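Local coordinates for uncharacterized protein (Eubacterium siraeum, PDB 4OBM) that is of unproven function but belongs to the LytR-CpsA-Psr family, whose better-studied members probably attach glycopolymers to the bacterial cell envelope, at residues V54-L59 against S88-S93; K102-E107 against N198-N203; T115-P120 against I173-D178. All blocks are in the same frame, centred on the assembly; numbering follows the deposited sequence.

Interaction 1 of 3, residues V54-L59 against S88-S93; sequences VLMPYL and SKTGLS
Two side chains on one face of strand 52-58, Tyr58 and Met56, converge on the methyl group of Thr90, in the last turn of helix 70-90. The contact is light, van der Waals packing without a polar bond across it: 76 Å² is buried in all, and the nearest CA atoms, those of Met56 and Thr90, stand 10.5 Å apart, so long side chains have to span the gap. Tyr58 supplies the nearer approach, with OH lying 3.9 Å from Thr90 CG2; the two side chains come from opposite directions. The ring reaches across because its CG sits anti to the carbonyl carbon (chi1 -66°). Met56, a selenomethionine in the crystal, runs extended to SE and then bends, which brings its CE to 4.4 Å from Thr90 CG2.

Polar interactions stay on the helix side. With its methyl turned to the strand, Thr90 directs OG1 to Leu86 O one turn back; Thr90 OG1 also accepts a weak bond from Leu92 N (3.3 Å, 154° at the hydrogen). Thr90 therefore divides its work: the methyl meets the strand while the hydroxyl ties the helix end to the chain leaving it. The exit is made at Gly91, whose positive phi of 81° suits glycine and ends the helical path.

Helix 246-256 lines the same space, touching Met56 through Ala252 and Tyr58 through Trp249, and Thr258 OG1 bonds Thr90 O. On the reverse face of strand 52-58, Leu55 and Pro57 meet helix 164-181. The strand itself runs between 40-47 and 228-230 in the mixed sheet, which thus has helices packed on both faces here, a layered alpha/beta architecture in which this contact belongs to one of the helix-sheet interfaces.

Interaction 2 of 3, residues K102-E107 against N198-N203; sequences KSTLTE and NFTNTN
Phe199, the last residue of helix 186-199, meets Thr104 of helix 102-112 through its backbone: Thr104 CG2 lies 3.3 Å from Phe199 O. The phenyl ring leads off elsewhere, and the nearest side-chain atom, Phe199 CB, stays 4.9 Å from Thr104 CG2. Thr200, the first residue beyond the helix, continues the contact with a methyl: Thr200 CG2 is 4.0 Å from Thr104 CB and equally far from Thr104 OG1, the two side chains crossing obliquely. Its own hydroxyl turns back to Ile196 O, which keeps the methyl on the Thr104 side. Thr104 likewise puts OG1 between backbone N and carbonyl carbon (chi1 68°), from where it reaches Thr101 N at the helix start.

The chain then enters the short edge strand 201-202, antiparallel to strand 94-100 in the six-stranded mixed sheet. Strand 94-100 runs on into helix 102-112, so the end of one helix and the start of the other meet beside this edge of the sheet. At Asn201 the link is through solvent: a water 2.8 Å from Thr104 OG1 accepts a weak bond from Asn201 N at 3.4 Å, while Asn201 pairs by its backbone with Arg99. Thr202 OG1 bonds Tyr97 O, and both polar atoms of the Asn203 amide bond strand 94-100, OD1 to Tyr97 N and ND2 to Asn95 O.

Interaction 3 of 3, residues T115-P120 against I173-D178; sequences TTLTVP and ISSFID
Thr115 has the largest single share of the buried surface, pressing both branches of its side chain against the backbone turn of Ser175 and Phe176. With OG1 beside the backbone N (chi1 -48°), CG2 falls anti to that N and sits over the peptide link, Thr115 CG2 being 3.5 Å from Phe176 N and 3.8 Å from Ser175 CB. The other branch goes to the aromatic ring: Thr115 OG1 lies in the ring plane at its edge, 3.3 Å from Phe176 CD1, and the two side chains cross at about a right angle.

Strand 115-119, paired antiparallel with strand 141-143, thus lays its first residue on helix 164-181; strand and helix axes approach to 7.9 Å at 142°. Ser175 is the second large contributor. Its CB is 3.7 Å from Leu117 CD2, whereas its hydroxyl bonds Thr171 O within the helix. An alanine in place of Thr115 removes CG2 and OG1 together, and would probably open a gap over the Ser175-Phe176 peptide and leave the ring edge without its neighbour. Phe176 also meets Phe109 edge-to-face and packs on Met148, with a pentaethylene glycol, probably from the crystallisation liquor, about 4 Å from its side chain.

In the fold
Interactions 1 and 3 are buried, whereas interaction 2 lies at the surface, which fits its water-mediated link against the direct packing of the other two. Interactions 1 and 2 both reach the six-stranded sheet, but from different places, 22 Å apart between centres and without touching. Interactions 1 and 3 do touch, Leu55 CD1 lying 3.3 Å from Ser174 OG: strand 52-58 turns Met56 and Tyr58 toward helix 70-90 and Leu55 toward helix 164-181, so it lies between the two. Interaction 3 brings in a separate two-stranded ribbon; its strand 115-119 follows helix 102-112 of interaction 2, and helix 164-181 precedes helix 186-199. In all three a threonine methyl takes part.

Interaction 1 of 3, residues V54-L59 against S88-S93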
loop_
_atom_site.group_PDB
_atom_site.type_symbol
_atom_site.label_atom_id
_atom_site.label_comp_id
_atom_site.label_asym_id
_atom_site.label_seq_id
_atom_site.Cartn_x
_atom_site.Cartn_y
_atom_site.Cartn_z
ATOM N N VAL A 54 -6.992 -1.973 -3.317
ATOM C CA VAL A 54 -6.743 -3.155 -2.471
ATOM C C VAL A 54 -5.310 -3.093 -1.948
ATOM O O VAL A 54 -4.361 -3.034 -2.737
ATOM C CB VAL A 54 -7.028 -4.490 -3.212
ATOM C CG1 VAL A 54 -6.840 -5.697 -2.288
ATOM C CG2 VAL A 54 -8.429 -4.494 -3.819
ATOM N N LEU A 55 -5.151 -3.116 -0.632
ATOM C CA LEU A 55 -3.813 -3.102 -0.040
ATOM C C LEU A 55 -3.430 -4.495 0.399
ATOM O O LEU A 55 -4.273 -5.211 0.916
ATOM C CB LEU A 55 -3.710 -2.136 1.156
ATOM C CG LEU A 55 -4.146 -0.680 0.943
ATOM C CD1 LEU A 55 -4.608 -0.065 2.252
ATOM C CD2 LEU A 55 -3.015 0.145 0.351
HETATM N N MSE A 56 -2.169 -4.885 0.185
HETATM C CA MSE A 56 -1.631 -6.182 0.612
HETATM C C MSE A 56 -0.303 -5.984 1.277
HETATM O O MSE A 56 0.683 -5.811 0.567
HETATM C CB MSE A 56 -1.487 -7.189 -0.546
HETATM C CG MSE A 56 -2.760 -7.900 -0.796
HETATM SE SE MSE A 56 -2.630 -9.202 -2.169
HETATM C CE MSE A 56 -1.579 -10.480 -1.377
ATOM N N PRO A 57 -0.240 -6.044 2.619
ATOM C CA PRO A 57 1.049 -5.878 3.287
ATOM C C PRO A 57 1.765 -7.230 3.432
ATOM O O PRO A 57 1.148 -8.288 3.369
ATOM C CB PRO A 57 0.654 -5.276 4.643
ATOM C CG PRO A 57 -0.686 -5.883 4.924
ATOM C CD PRO A 57 -1.323 -6.278 3.607
ATOM N N TYR A 58 3.074 -7.180 3.598
ATOM C CA TYR A 58 3.945 -8.350 3.721
ATOM C C TYR A 58 4.976 -8.081 4.781
ATOM O O TYR A 58 5.513 -6.974 4.807
ATOM C CB TYR A 58 4.667 -8.620 2.378
ATOM C CG TYR A 58 3.750 -9.024 1.250
ATOM C CD1 TYR A 58 3.164 -8.068 0.427
ATOM C CD2 TYR A 58 3.532 -10.366 0.952
ATOM C CE1 TYR A 58 2.286 -8.435 -0.591
ATOM C CE2 TYR A 58 2.699 -10.744 -0.098
ATOM C CZ TYR A 58 2.064 -9.773 -0.855
ATOM O OH TYR A 58 1.305 -10.144 -1.935
ATOM N N LEU A 59 5.306 -9.093 5.618
ATOM C CA LEU A 59 6.336 -8.947 6.651
ATOM C C LEU A 59 7.692 -8.866 5.984
ATOM O O LEU A 59 7.853 -9.469 4.924
ATOM C CB LEU A 59 6.306 -10.110 7.663
ATOM C CG LEU A 59 5.222 -10.104 8.746
ATOM C CD1 LEU A 59 5.223 -11.448 9.487
ATOM C CD2 LEU A 59 5.411 -8.957 9.736
ATOM N N SER A 88 4.295 -12.688 -10.227
ATOM C CA SER A 88 4.180 -14.113 -10.559
ATOM C C SER A 88 3.242 -14.872 -9.599
ATOM O O SER A 88 2.533 -15.773 -10.035
ATOM C CB SER A 88 5.560 -14.771 -10.534
ATOM O OG SER A 88 6.040 -14.931 -9.207
ATOM N N LYS A 89 3.270 -14.533 -8.298
ATOM C CA LYS A 89 2.487 -15.232 -7.267
ATOM C C LYS A 89 1.036 -14.751 -7.140
ATOM O O LYS A 89 0.209 -15.512 -6.638
ATOM C CB LYS A 89 3.183 -15.107 -5.891
ATOM C CG LYS A 89 4.481 -15.910 -5.759
ATOM C CD LYS A 89 4.238 -17.407 -5.523
ATOM C CE LYS A 89 5.399 -18.247 -6.004
ATOM N NZ LYS A 89 5.749 -19.335 -5.047
ATOM N N THR A 90 0.723 -13.504 -7.567
ATOM C CA THR A 90 -0.616 -12.915 -7.414
ATOM C C THR A 90 -1.435 -12.765 -8.707
ATOM O O THR A 90 -2.633 -12.485 -8.628
ATOM C CB THR A 90 -0.500 -11.514 -6.781
ATOM O OG1 THR A 90 0.317 -10.691 -7.615
ATOM C CG2 THR A 90 0.046 -11.543 -5.340
ATOM N N GLY A 91 -0.788 -12.878 -9.870
ATOM C CA GLY A 91 -1.433 -12.671 -11.166
ATOM C C GLY A 91 -1.541 -11.196 -11.514
ATOM O O GLY A 91 -2.181 -10.826 -12.504
ATOM N N LEU A 92 -0.911 -10.338 -10.672
ATOM C CA LEU A 92 -0.861 -8.895 -10.854
ATOM C C LEU A 92 0.255 -8.540 -11.795
ATOM O O LEU A 92 1.170 -9.344 -11.990
ATOM C CB LEU A 92 -0.639 -8.167 -9.507
ATOM C CG LEU A 92 -1.756 -8.198 -8.449
ATOM C CD1 LEU A 92 -1.262 -7.607 -7.144
ATOM C CD2 LEU A 92 -2.997 -7.447 -8.920
ATOM N N SER A 93 0.203 -7.316 -12.347
ATOM C CA SER A 93 1.207 -6.743 -13.238
ATOM C C SER A 93 1.847 -5.531 -12.516
ATOM O O SER A 93 1.493 -4.385 -12.803
ATOM C CB SER A 93 0.552 -6.358 -14.564
ATOM O OG SER A 93 1.442 -5.664 -15.421
#

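Interaction 2 of 3, residues K102-E107 against N198-N203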
loop_
_atom_site.group_PDB
_atom_site.type_symbol
_atom_site.label_atom_id
_atom_site.label_comp_id
_atom_site.label_asym_id
_atom_site.label_seq_id
_atom_site.Cartn_x
_atom_site.Cartn_y
_atom_site.Cartn_z
ATOM N N LYS A 102 11.572 7.700 6.379
ATOM C CA LYS A 102 10.821 8.275 7.504
ATOM C C LYS A 102 10.390 9.697 7.142
ATOM O O LYS A 102 9.232 10.068 7.340
ATOM C CB LYS A 102 11.646 8.259 8.808
ATOM C CG LYS A 102 11.047 9.082 9.935
ATOM C CD LYS A 102 11.811 8.927 11.199
ATOM C CE LYS A 102 11.219 9.793 12.294
ATOM N NZ LYS A 102 11.843 9.500 13.611
ATOM N N SER A 103 11.327 10.447 6.541
ATOM C CA SER A 103 11.178 11.832 6.126
ATOM C C SER A 103 10.110 12.029 5.018
ATOM O O SER A 103 9.231 12.877 5.181
ATOM C CB SER A 103 12.528 12.373 5.661
ATOM O OG SER A 103 12.441 13.741 5.308
ATOM N N THR A 104 10.194 11.272 3.901
ATOM C CA THR A 104 9.270 11.472 2.778
ATOM C C THR A 104 7.836 10.985 3.106
ATOM O O THR A 104 6.885 11.681 2.737
ATOM C CB THR A 104 9.812 10.912 1.449
ATOM O OG1 THR A 104 9.869 9.491 1.477
ATOM C CG2 THR A 104 11.173 11.493 1.084
ATOM N N LEU A 105 7.675 9.860 3.834
ATOM C CA LEU A 105 6.348 9.370 4.239
ATOM C C LEU A 105 5.647 10.363 5.216
ATOM O O LEU A 105 4.445 10.581 5.095
ATOM C CB LEU A 105 6.430 7.961 4.880
ATOM C CG LEU A 105 5.074 7.222 5.078
ATOM C CD1 LEU A 105 4.122 7.370 3.841
ATOM C CD2 LEU A 105 5.281 5.758 5.417
ATOM N N THR A 106 6.400 10.951 6.172
ATOM C CA THR A 106 5.855 11.902 7.146
ATOM C C THR A 106 5.414 13.171 6.408
ATOM O O THR A 106 4.343 13.718 6.699
ATOM C CB THR A 106 6.892 12.190 8.244
ATOM O OG1 THR A 106 7.341 10.945 8.797
ATOM C CG2 THR A 106 6.354 13.099 9.345
ATOM N N GLU A 107 6.229 13.602 5.423
ATOM C CA GLU A 107 5.938 14.748 4.593
ATOM C C GLU A 107 4.688 14.492 3.749
ATOM O O GLU A 107 3.843 15.387 3.673
ATOM C CB GLU A 107 7.122 15.131 3.721
ATOM C CG GLU A 107 7.203 16.641 3.611
ATOM C CD GLU A 107 8.043 17.223 2.497
ATOM O OE1 GLU A 107 9.170 16.724 2.268
ATOM O OE2 GLU A 107 7.587 18.217 1.885
ATOM N N ASN A 198 9.225 13.942 -7.463
ATOM C CA ASN A 198 10.408 14.748 -7.217
ATOM C C ASN A 198 11.170 14.442 -5.938
ATOM O O ASN A 198 12.342 14.794 -5.882
ATOM C CB ASN A 198 10.065 16.254 -7.265
ATOM C CG ASN A 198 9.638 16.745 -8.637
ATOM O OD1 ASN A 198 10.448 16.948 -9.540
ATOM N ND2 ASN A 198 8.347 16.939 -8.839
ATOM N N PHE A 199 10.564 13.837 -4.913
ATOM C CA PHE A 199 11.312 13.685 -3.662
ATOM C C PHE A 199 11.362 12.251 -3.103
ATOM O O PHE A 199 12.044 12.013 -2.102
ATOM C CB PHE A 199 10.769 14.677 -2.603
ATOM C CG PHE A 199 11.045 16.114 -3.010
ATOM C CD1 PHE A 199 12.296 16.685 -2.802
ATOM C CD2 PHE A 199 10.084 16.862 -3.690
ATOM C CE1 PHE A 199 12.563 17.991 -3.221
ATOM C CE2 PHE A 199 10.357 18.165 -4.115
ATOM C CZ PHE A 199 11.589 18.725 -3.867
ATOM N N THR A 200 10.699 11.298 -3.759
ATOM C CA THR A 200 10.754 9.926 -3.292
ATOM C C THR A 200 11.561 9.086 -4.279
ATOM O O THR A 200 11.693 9.458 -5.443
ATOM C CB THR A 200 9.344 9.339 -3.060
ATOM O OG1 THR A 200 8.728 9.024 -4.311
ATOM C CG2 THR A 200 8.451 10.234 -2.212
ATOM N N ASN A 201 12.084 7.945 -3.810
ATOM C CA ASN A 201 12.772 6.969 -4.637
ATOM C C ASN A 201 11.676 6.194 -5.394
ATOM O O ASN A 201 11.015 5.344 -4.809
ATOM C CB ASN A 201 13.640 6.052 -3.761
ATOM C CG ASN A 201 14.507 5.062 -4.509
ATOM O OD1 ASN A 201 14.300 4.743 -5.687
ATOM N ND2 ASN A 201 15.495 4.532 -3.821
ATOM N N THR A 202 11.435 6.535 -6.665
ATOM C CA THR A 202 10.355 5.892 -7.419
ATOM C C THR A 202 10.694 5.762 -8.909
ATOM O O THR A 202 11.554 6.485 -9.404
ATOM C CB THR A 202 9.012 6.673 -7.198
ATOM O OG1 THR A 202 7.953 6.014 -7.883
ATOM C CG2 THR A 202 9.076 8.147 -7.630
ATOM N N ASN A 203 9.993 4.852 -9.624
ATOM C CA ASN A 203 10.161 4.712 -11.069
ATOM C C ASN A 203 8.854 5.134 -11.751
ATOM O O ASN A 203 8.645 4.855 -12.937
ATOM C CB ASN A 203 10.586 3.292 -11.460
ATOM C CG ASN A 203 9.573 2.234 -11.125
ATOM O OD1 ASN A 203 8.742 2.397 -10.230
ATOM N ND2 ASN A 203 9.634 1.120 -11.826
HETATM O O HOH W 1 11.584 8.384 -0.441
#

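Interaction 3 of 3, residues T115-P120 against I173-D178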
loop_
_atom_site.group_PDB
_atom_site.type_symbol
_atom_site.label_atom_id
_atom_site.label_comp_id
_atom_site.label_asym_id
_atom_site.label_seq_id
_atom_site.Cartn_x
_atom_site.Cartn_y
_atom_site.Cartn_z
ATOM N N THR A 115 -5.320 11.838 10.009
ATOM C CA THR A 115 -6.210 10.677 9.994
ATOM C C THR A 115 -6.761 10.442 11.410
ATOM O O THR A 115 -6.019 10.545 12.397
ATOM C CB THR A 115 -5.495 9.433 9.422
ATOM O OG1 THR A 115 -4.842 9.782 8.204
ATOM C CG2 THR A 115 -6.455 8.292 9.137
ATOM N N THR A 116 -8.060 10.135 11.498
ATOM C CA THR A 116 -8.751 9.830 12.750
ATOM C C THR A 116 -8.783 8.299 12.908
ATOM O O THR A 116 -9.323 7.600 12.053
ATOM C CB THR A 116 -10.129 10.489 12.773
ATOM O OG1 THR A 116 -9.939 11.895 12.883
ATOM C CG2 THR A 116 -10.985 10.010 13.919
ATOM N N LEU A 117 -8.165 7.789 13.980
ATOM C CA LEU A 117 -8.056 6.344 14.235
ATOM C C LEU A 117 -8.488 5.981 15.636
ATOM O O LEU A 117 -8.214 6.724 16.584
ATOM C CB LEU A 117 -6.606 5.846 14.025
ATOM C CG LEU A 117 -5.888 6.268 12.737
ATOM C CD1 LEU A 117 -4.380 6.169 12.897
ATOM C CD2 LEU A 117 -6.385 5.463 11.544
ATOM N N THR A 118 -9.099 4.796 15.770
ATOM C CA THR A 118 -9.504 4.249 17.063
ATOM C C THR A 118 -8.397 3.307 17.546
ATOM O O THR A 118 -8.205 2.231 16.975
ATOM C CB THR A 118 -10.881 3.563 16.971
ATOM O OG1 THR A 118 -11.839 4.527 16.543
ATOM C CG2 THR A 118 -11.329 2.969 18.311
ATOM N N VAL A 119 -7.673 3.721 18.598
ATOM C CA VAL A 119 -6.632 2.911 19.235
ATOM C C VAL A 119 -7.364 1.945 20.213
ATOM O O VAL A 119 -8.074 2.415 21.115
ATOM C CB VAL A 119 -5.528 3.777 19.898
ATOM C CG1 VAL A 119 -4.465 2.906 20.559
ATOM C CG2 VAL A 119 -4.876 4.705 18.871
ATOM N N PRO A 120 -7.288 0.605 19.966
ATOM C CA PRO A 120 -8.054 -0.353 20.795
ATOM C C PRO A 120 -7.652 -0.385 22.272
ATOM O O PRO A 120 -8.532 -0.538 23.123
ATOM C CB PRO A 120 -7.799 -1.711 20.122
ATOM C CG PRO A 120 -6.544 -1.524 19.336
ATOM C CD PRO A 120 -6.552 -0.089 18.885
ATOM N N ILE A 173 -3.591 2.818 6.854
ATOM C CA ILE A 173 -3.410 3.354 5.497
ATOM C C ILE A 173 -4.768 3.414 4.769
ATOM O O ILE A 173 -5.009 4.389 4.043
ATOM C CB ILE A 173 -2.286 2.596 4.696
ATOM C CG1 ILE A 173 -0.889 2.819 5.338
ATOM C CG2 ILE A 173 -2.262 2.940 3.186
ATOM C CD1 ILE A 173 -0.457 4.310 5.638
ATOM N N SER A 174 -5.666 2.423 5.002
ATOM C CA SER A 174 -7.023 2.411 4.432
ATOM C C SER A 174 -7.802 3.637 4.898
ATOM O O SER A 174 -8.452 4.316 4.099
ATOM C CB SER A 174 -7.768 1.146 4.840
ATOM O OG SER A 174 -7.404 0.051 4.021
ATOM N N SER A 175 -7.700 3.925 6.205
ATOM C CA SER A 175 -8.345 5.061 6.857
ATOM C C SER A 175 -7.801 6.381 6.302
ATOM O O SER A 175 -8.585 7.280 6.025
ATOM C CB SER A 175 -8.144 4.982 8.366
ATOM O OG SER A 175 -8.815 3.869 8.926
ATOM N N PHE A 176 -6.481 6.474 6.104
ATOM C CA PHE A 176 -5.783 7.642 5.528
ATOM C C PHE A 176 -6.269 7.953 4.095
ATOM O O PHE A 176 -6.476 9.121 3.765
ATOM C CB PHE A 176 -4.248 7.410 5.543
ATOM C CG PHE A 176 -3.437 8.457 4.811
ATOM C CD1 PHE A 176 -3.323 9.752 5.311
ATOM C CD2 PHE A 176 -2.792 8.149 3.616
ATOM C CE1 PHE A 176 -2.593 10.726 4.618
ATOM C CE2 PHE A 176 -2.076 9.127 2.922
ATOM C CZ PHE A 176 -1.971 10.405 3.432
ATOM N N ILE A 177 -6.465 6.905 3.263
ATOM C CA ILE A 177 -6.925 7.035 1.878
ATOM C C ILE A 177 -8.407 7.457 1.846
ATOM O O ILE A 177 -8.768 8.334 1.070
ATOM C CB ILE A 177 -6.666 5.745 1.042
ATOM C CG1 ILE A 177 -5.139 5.524 0.826
ATOM C CG2 ILE A 177 -7.411 5.794 -0.318
ATOM C CD1 ILE A 177 -4.715 4.080 0.441
ATOM N N ASP A 178 -9.253 6.823 2.669
ATOM C CA ASP A 178 -10.689 7.118 2.743
ATOM C C ASP A 178 -10.995 8.507 3.288
ATOM O O ASP A 178 -11.884 9.178 2.760
ATOM C CB ASP A 178 -11.399 6.082 3.620
ATOM C CG ASP A 178 -11.497 4.708 3.002
ATOM O OD1 ASP A 178 -11.222 4.581 1.782
ATOM O OD2 ASP A 178 -11.911 3.774 3.717
#